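Local structure of HAT1-interacting factor 1 (4NQ0) at residues Gln47-Leu52 with Glu62-Phe67; Asp21-Val26 with Leu58-Leu63. The protein serves as a histone H3 and H4 chaperone within the nuclear HAT-B acetyltransferase complex and takes part in chromatin assembly and telomere silencing. One frame throughout, in Å; residues are numbered along the deposited sequence.

How the interactions relate
Interactions 1 and 2 show how a short helical bundle is knitted through one shared element: both use helix 61-77, and both draw on Leu63, which touches helix 38-51 in one and helix 14-34 in the other. Their centres lie about 6 Å apart. Interaction 1 is buried and wholly apolar, made of leucine branches against aromatic rings. Interaction 2 is only partly buried; it starts from a similar apolar middle but runs out into a sulfur contact and two carboxylates brought close together where helix 61-77 begins. Direct packing joins the two, for Leu52 CD1 lies 3.6 Å from Pro59 CB and Thr48 OG1 3.4 Å from Gln25 CG.

Interaction 1: Gln47-Leu52 with Glu62-Phe67; sequences QTLDSL and ELFTIF
Thr48, Leu49 and Leu52 meet Leu63, Phe64 and Phe67 where the end of helix 38-51 faces the start of helix 61-77, an antiparallel helical hairpin within the all-helical, TPR-type fold of this NASP-family chaperone. The short segment axes run at 145° to each other, so the two helices are roughly antiparallel, and their closest approach of 10.8 Å is wide enough for side chains to fill the interface. Thr48 makes the first contact: its methyl CG2 reaches Leu63 CD2 at 4.2 Å, while its hydroxyl turns back to Arg44 O on its own helix. Leu49, nearest to Leu63 along the backbones, carries most of the contact, and its two methyls divide the work. Leu49 CD1 stands over the middle of the Phe64 ring, 4.1 Å from the centroid and 11° off the ring normal, a CH-pi contact. The same methyl meets Phe67 quite differently, at the ring edge and near its plane, Leu49 CD1 lying 4.1 Å from Phe67 CD2. Phe67 has its CG anti to the backbone N (chi1 -162°), whereas the CG of Phe64 lies beside its own N. The other branch of Leu49, CD2, touches Phe64 CE2 at 3.7 Å. Leu49 CD2 also meets Leu63 CD1 at 3.8 Å, the two side chains running past one another from opposing helices. Beyond the two segments, Leu209 and Leu216 of helix 202-218 also pack on Phe64. Leu52, past the helix, adds a looser touch, its CD1 lying 4.4 Å from Leu63 CD1.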
loop_
_atom_site.group_PDB
_atom_site.type_symbol
_atom_site.label_atom_id
_atom_site.label_comp_id
_atom_site.label_asym_id
_atom_site.label_seq_id
_atom_site.Cartn_x
_atom_site.Cartn_y
_atom_site.Cartn_z
ATOM N N GLN A 47 -18.556 1.328 12.740
ATOM C CA GLN A 47 -19.595 2.028 13.495
ATOM C C GLN A 47 -19.302 3.521 13.593
ATOM O O GLN A 47 -20.211 4.334 13.543
ATOM C CB GLN A 47 -19.743 1.430 14.890
ATOM C CG GLN A 47 -20.231 -0.014 14.879
ATOM C CD GLN A 47 -20.030 -0.686 16.206
ATOM O OE1 GLN A 47 -19.889 -0.021 17.233
ATOM N NE2 GLN A 47 -20.000 -2.009 16.203
ATOM N N THR A 48 -18.035 3.888 13.732
ATOM C CA THR A 48 -17.675 5.305 13.728
ATOM C C THR A 48 -18.025 5.901 12.363
ATOM O O THR A 48 -18.651 6.958 12.302
ATOM C CB THR A 48 -16.181 5.534 14.076
ATOM O OG1 THR A 48 -15.882 4.903 15.329
ATOM C CG2 THR A 48 -15.865 7.025 14.176
ATOM N N LEU A 49 -17.666 5.204 11.277
ATOM C CA LEU A 49 -17.931 5.718 9.932
ATOM C C LEU A 49 -19.449 5.859 9.675
ATOM O O LEU A 49 -19.866 6.843 9.087
ATOM C CB LEU A 49 -17.242 4.878 8.833
ATOM C CG LEU A 49 -15.725 5.092 8.644
ATOM C CD1 LEU A 49 -15.079 4.021 7.788
ATOM C CD2 LEU A 49 -15.405 6.473 8.075
ATOM N N ASP A 50 -20.253 4.895 10.132
ATOM C CA ASP A 50 -21.701 4.912 9.886
ATOM C C ASP A 50 -22.382 6.070 10.605
ATOM O O ASP A 50 -23.410 6.546 10.157
ATOM C CB ASP A 50 -22.379 3.605 10.337
ATOM C CG ASP A 50 -22.324 2.496 9.284
ATOM O OD1 ASP A 50 -22.289 2.781 8.068
ATOM O OD2 ASP A 50 -22.345 1.319 9.680
ATOM N N SER A 51 -21.816 6.515 11.721
ATOM C CA SER A 51 -22.452 7.548 12.523
ATOM C C SER A 51 -21.911 8.953 12.282
ATOM O O SER A 51 -22.386 9.890 12.911
ATOM C CB SER A 51 -22.380 7.193 14.016
ATOM O OG SER A 51 -23.448 6.329 14.364
ATOM N N LEU A 52 -20.934 9.117 11.391
ATOM C CA LEU A 52 -20.470 10.471 11.056
ATOM C C LEU A 52 -21.552 11.170 10.238
ATOM O O LEU A 52 -22.189 10.537 9.396
ATOM C CB LEU A 52 -19.190 10.443 10.230
ATOM C CG LEU A 52 -17.910 9.977 10.907
ATOM C CD1 LEU A 52 -16.864 9.675 9.843
ATOM C CD2 LEU A 52 -17.404 11.018 11.898
ATOM N N GLU A 62 -7.297 7.342 8.368
ATOM C CA GLU A 62 -6.959 6.213 9.240
ATOM C C GLU A 62 -8.131 5.289 9.552
ATOM O O GLU A 62 -7.924 4.107 9.786
ATOM C CB GLU A 62 -6.378 6.703 10.558
ATOM C CG GLU A 62 -5.081 7.436 10.437
ATOM C CD GLU A 62 -3.925 6.572 10.837
ATOM O OE1 GLU A 62 -3.469 6.718 11.995
ATOM O OE2 GLU A 62 -3.499 5.723 10.010
ATOM N N LEU A 63 -9.359 5.816 9.573
ATOM C CA LEU A 63 -10.533 4.969 9.753
ATOM C C LEU A 63 -10.624 3.935 8.636
ATOM O O LEU A 63 -10.976 2.784 8.875
ATOM C CB LEU A 63 -11.823 5.791 9.810
ATOM C CG LEU A 63 -12.009 6.634 11.082
ATOM C CD1 LEU A 63 -13.084 7.667 10.877
ATOM C CD2 LEU A 63 -12.325 5.765 12.288
ATOM N N PHE A 64 -10.289 4.352 7.421
ATOM C CA PHE A 64 -10.315 3.457 6.269
ATOM C C PHE A 64 -9.130 2.499 6.270
ATOM O O PHE A 64 -9.289 1.294 6.034
ATOM C CB PHE A 64 -10.383 4.288 4.980
ATOM C CG PHE A 64 -11.712 4.968 4.775
ATOM C CD1 PHE A 64 -12.709 4.354 4.030
ATOM C CD2 PHE A 64 -11.975 6.210 5.345
ATOM C CE1 PHE A 64 -13.946 4.971 3.840
ATOM C CE2 PHE A 64 -13.207 6.824 5.166
ATOM C CZ PHE A 64 -14.187 6.212 4.413
ATOM N N THR A 65 -7.945 3.010 6.596
ATOM C CA THR A 65 -6.733 2.171 6.554
ATOM C C THR A 65 -6.695 1.123 7.665
ATOM O O THR A 65 -6.359 -0.043 7.417
ATOM C CB THR A 65 -5.448 3.013 6.557
ATOM O OG1 THR A 65 -5.326 3.719 7.799
ATOM C CG2 THR A 65 -5.479 4.008 5.402
ATOM N N ILE A 66 -7.076 1.518 8.875
ATOM C CA ILE A 66 -7.225 0.563 9.978
ATOM C C ILE A 66 -8.309 -0.470 9.660
ATOM O O ILE A 66 -8.096 -1.674 9.839
ATOM C CB ILE A 66 -7.531 1.282 11.314
ATOM C CG1 ILE A 66 -6.334 2.151 11.725
ATOM C CG2 ILE A 66 -7.838 0.273 12.414
ATOM C CD1 ILE A 66 -6.668 3.196 12.736
ATOM N N PHE A 67 -9.456 -0.000 9.162
ATOM C CA PHE A 67 -10.567 -0.881 8.783
ATOM C C PHE A 67 -10.066 -1.911 7.759
ATOM O O PHE A 67 -10.325 -3.112 7.888
ATOM C CB PHE A 67 -11.715 -0.032 8.202
ATOM C CG PHE A 67 -13.087 -0.709 8.143
ATOM C CD1 PHE A 67 -13.272 -2.079 8.334
ATOM C CD2 PHE A 67 -14.199 0.061 7.827
ATOM C CE1 PHE A 67 -14.545 -2.640 8.236
ATOM C CE2 PHE A 67 -15.469 -0.494 7.732
ATOM C CZ PHE A 67 -15.640 -1.842 7.939
#

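Interaction 2: Asp21-Val26 with Leu58-Leu63; sequences DMERQV and LPDPEL
Val26 and Met22, one turn apart on helix 14-34, both pack against Leu63 and form the apolar centre. CG2 of Val26 lies 3.7 Å from Leu63 CD2, the two side chains crossing at about a right angle, while its other methyl, CG1, rests on Glu62 CB at 3.8 Å. Met22 comes in obliquely, its CG 3.8 Å from Leu63 CD1. With chi1 (175°) and chi2 both extended, the methionine reaches straight across before bending at chi3, which brings SD to the turn ahead of helix 61-77. There Met22 SD lies 3.8 Å from Pro59 CA and accepts a weak hydrogen bond from Asp60 N (3.4 Å). Farther out the chemistry turns acidic. Both Glu23 oxygens approach Asp60 OD2 without a hydrogen bond, OE1 at 3.0 Å and OE2 at 3.2 Å, with the carboxylate planes 26° apart; such crowding would probably raise the pKa of one of the two acids. Asp60's other oxygen, OD1, is fixed by Glu62 N at 2.8 Å. Replacing Asp60 by an alanine would probably leave Glu62 N without its cap, and the first turn of the helix less firmly held. The carboxylate of Glu62 forms a salt bridge with Lys30. Asp60 is thus a classic N-cap, here doubling as the place where the opening of one helix docks against another in an alpha-helical bundle.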
loop_
_atom_site.group_PDB
_atom_site.type_symbol
_atom_site.label_atom_id
_atom_site.label_comp_id
_atom_site.label_asym_id
_atom_site.label_seq_id
_atom_site.Cartn_x
_atom_site.Cartn_y
_atom_site.Cartn_z
ATOM N N ASP A 21 -14.368 13.220 18.851
ATOM C CA ASP A 21 -14.824 11.834 19.014
ATOM C C ASP A 21 -14.165 10.894 17.998
ATOM O O ASP A 21 -13.724 9.792 18.353
ATOM C CB ASP A 21 -16.349 11.752 18.887
ATOM C CG ASP A 21 -16.859 10.316 18.795
ATOM O OD1 ASP A 21 -17.138 9.719 19.855
ATOM O OD2 ASP A 21 -17.006 9.796 17.665
ATOM N N MET A 22 -14.122 11.334 16.741
ATOM C CA MET A 22 -13.509 10.563 15.646
ATOM C C MET A 22 -12.028 10.278 15.901
ATOM O O MET A 22 -11.565 9.155 15.707
ATOM C CB MET A 22 -13.679 11.311 14.321
ATOM C CG MET A 22 -12.979 10.663 13.140
ATOM S SD MET A 22 -13.446 11.382 11.560
ATOM C CE MET A 22 -12.700 13.007 11.617
ATOM N N GLU A 23 -11.291 11.291 16.342
ATOM C CA GLU A 23 -9.883 11.102 16.687
ATOM C C GLU A 23 -9.696 10.089 17.813
ATOM O O GLU A 23 -8.768 9.294 17.774
ATOM C CB GLU A 23 -9.211 12.437 17.047
ATOM C CG GLU A 23 -9.081 13.412 15.872
ATOM C CD GLU A 23 -8.666 12.727 14.566
ATOM O OE1 GLU A 23 -7.618 12.046 14.547
ATOM O OE2 GLU A 23 -9.396 12.860 13.552
ATOM N N ARG A 24 -10.583 10.086 18.802
ATOM C CA ARG A 24 -10.469 9.103 19.875
ATOM C C ARG A 24 -10.738 7.695 19.341
ATOM O O ARG A 24 -10.032 6.748 19.680
ATOM C CB ARG A 24 -11.419 9.435 21.021
ATOM C CG ARG A 24 -11.080 8.690 22.316
ATOM C CD ARG A 24 -12.078 8.977 23.430
ATOM N NE ARG A 24 -12.303 10.412 23.600
ATOM C CZ ARG A 24 -13.418 11.066 23.275
ATOM N NH1 ARG A 24 -13.488 12.376 23.484
ATOM N NH2 ARG A 24 -14.471 10.436 22.754
ATOM N N GLN A 25 -11.748 7.565 18.483
ATOM C CA GLN A 25 -12.093 6.266 17.886
ATOM C C GLN A 25 -10.966 5.670 17.027
ATOM O O GLN A 25 -10.724 4.461 17.072
ATOM C CB GLN A 25 -13.378 6.380 17.064
ATOM C CG GLN A 25 -14.635 6.751 17.867
ATOM C CD GLN A 25 -14.647 6.147 19.257
ATOM O OE1 GLN A 25 -14.660 4.917 19.429
ATOM N NE2 GLN A 25 -14.630 7.005 20.259
ATOM N N VAL A 26 -10.292 6.518 16.251
ATOM C CA VAL A 26 -9.104 6.121 15.489
ATOM C C VAL A 26 -8.023 5.548 16.424
ATOM O O VAL A 26 -7.477 4.484 16.165
ATOM C CB VAL A 26 -8.524 7.319 14.685
ATOM C CG1 VAL A 26 -7.076 7.041 14.229
ATOM C CG2 VAL A 26 -9.413 7.643 13.502
ATOM N N LEU A 58 -14.873 15.682 6.254
ATOM C CA LEU A 58 -14.153 14.549 5.690
ATOM C C LEU A 58 -13.626 13.664 6.804
ATOM O O LEU A 58 -12.956 14.151 7.703
ATOM C CB LEU A 58 -13.001 15.036 4.813
ATOM C CG LEU A 58 -13.269 15.159 3.307
ATOM C CD1 LEU A 58 -14.756 15.312 2.998
ATOM C CD2 LEU A 58 -12.453 16.315 2.718
ATOM N N PRO A 59 -13.915 12.353 6.745
ATOM C CA PRO A 59 -13.449 11.471 7.797
ATOM C C PRO A 59 -11.944 11.257 7.738
ATOM O O PRO A 59 -11.316 11.498 6.702
ATOM C CB PRO A 59 -14.187 10.169 7.513
ATOM C CG PRO A 59 -14.422 10.182 6.106
ATOM C CD PRO A 59 -14.627 11.609 5.699
ATOM N N ASP A 60 -11.385 10.829 8.860
ATOM C CA ASP A 60 -9.958 10.575 8.983
ATOM C C ASP A 60 -9.617 9.377 8.098
ATOM O O ASP A 60 -10.249 8.339 8.217
ATOM C CB ASP A 60 -9.632 10.288 10.451
ATOM C CG ASP A 60 -8.135 10.230 10.735
ATOM O OD1 ASP A 60 -7.376 9.700 9.900
ATOM O OD2 ASP A 60 -7.720 10.722 11.816
ATOM N N PRO A 61 -8.632 9.523 7.192
ATOM C CA PRO A 61 -8.241 8.378 6.351
ATOM C C PRO A 61 -7.804 7.144 7.151
ATOM O O PRO A 61 -7.922 6.021 6.656
ATOM C CB PRO A 61 -7.080 8.917 5.510
ATOM C CG PRO A 61 -6.763 10.285 6.052
ATOM C CD PRO A 61 -7.887 10.753 6.868
ATOM N N GLU A 62 -7.297 7.342 8.368
ATOM C CA GLU A 62 -6.959 6.213 9.240
ATOM C C GLU A 62 -8.131 5.289 9.552
ATOM O O GLU A 62 -7.924 4.107 9.786
ATOM C CB GLU A 62 -6.378 6.703 10.558
ATOM C CG GLU A 62 -5.081 7.436 10.437
ATOM C CD GLU A 62 -3.925 6.572 10.837
ATOM O OE1 GLU A 62 -3.469 6.718 11.995
ATOM O OE2 GLU A 62 -3.499 5.723 10.010
ATOM N N LEU A 63 -9.359 5.816 9.573
ATOM C CA LEU A 63 -10.533 4.969 9.753
ATOM C C LEU A 63 -10.624 3.935 8.636
ATOM O O LEU A 63 -10.976 2.784 8.875
ATOM C CB LEU A 63 -11.823 5.791 9.810
ATOM C CG LEU A 63 -12.009 6.634 11.082
ATOM C CD1 LEU A 63 -13.084 7.667 10.877
ATOM C CD2 LEU A 63 -12.325 5.765 12.288
#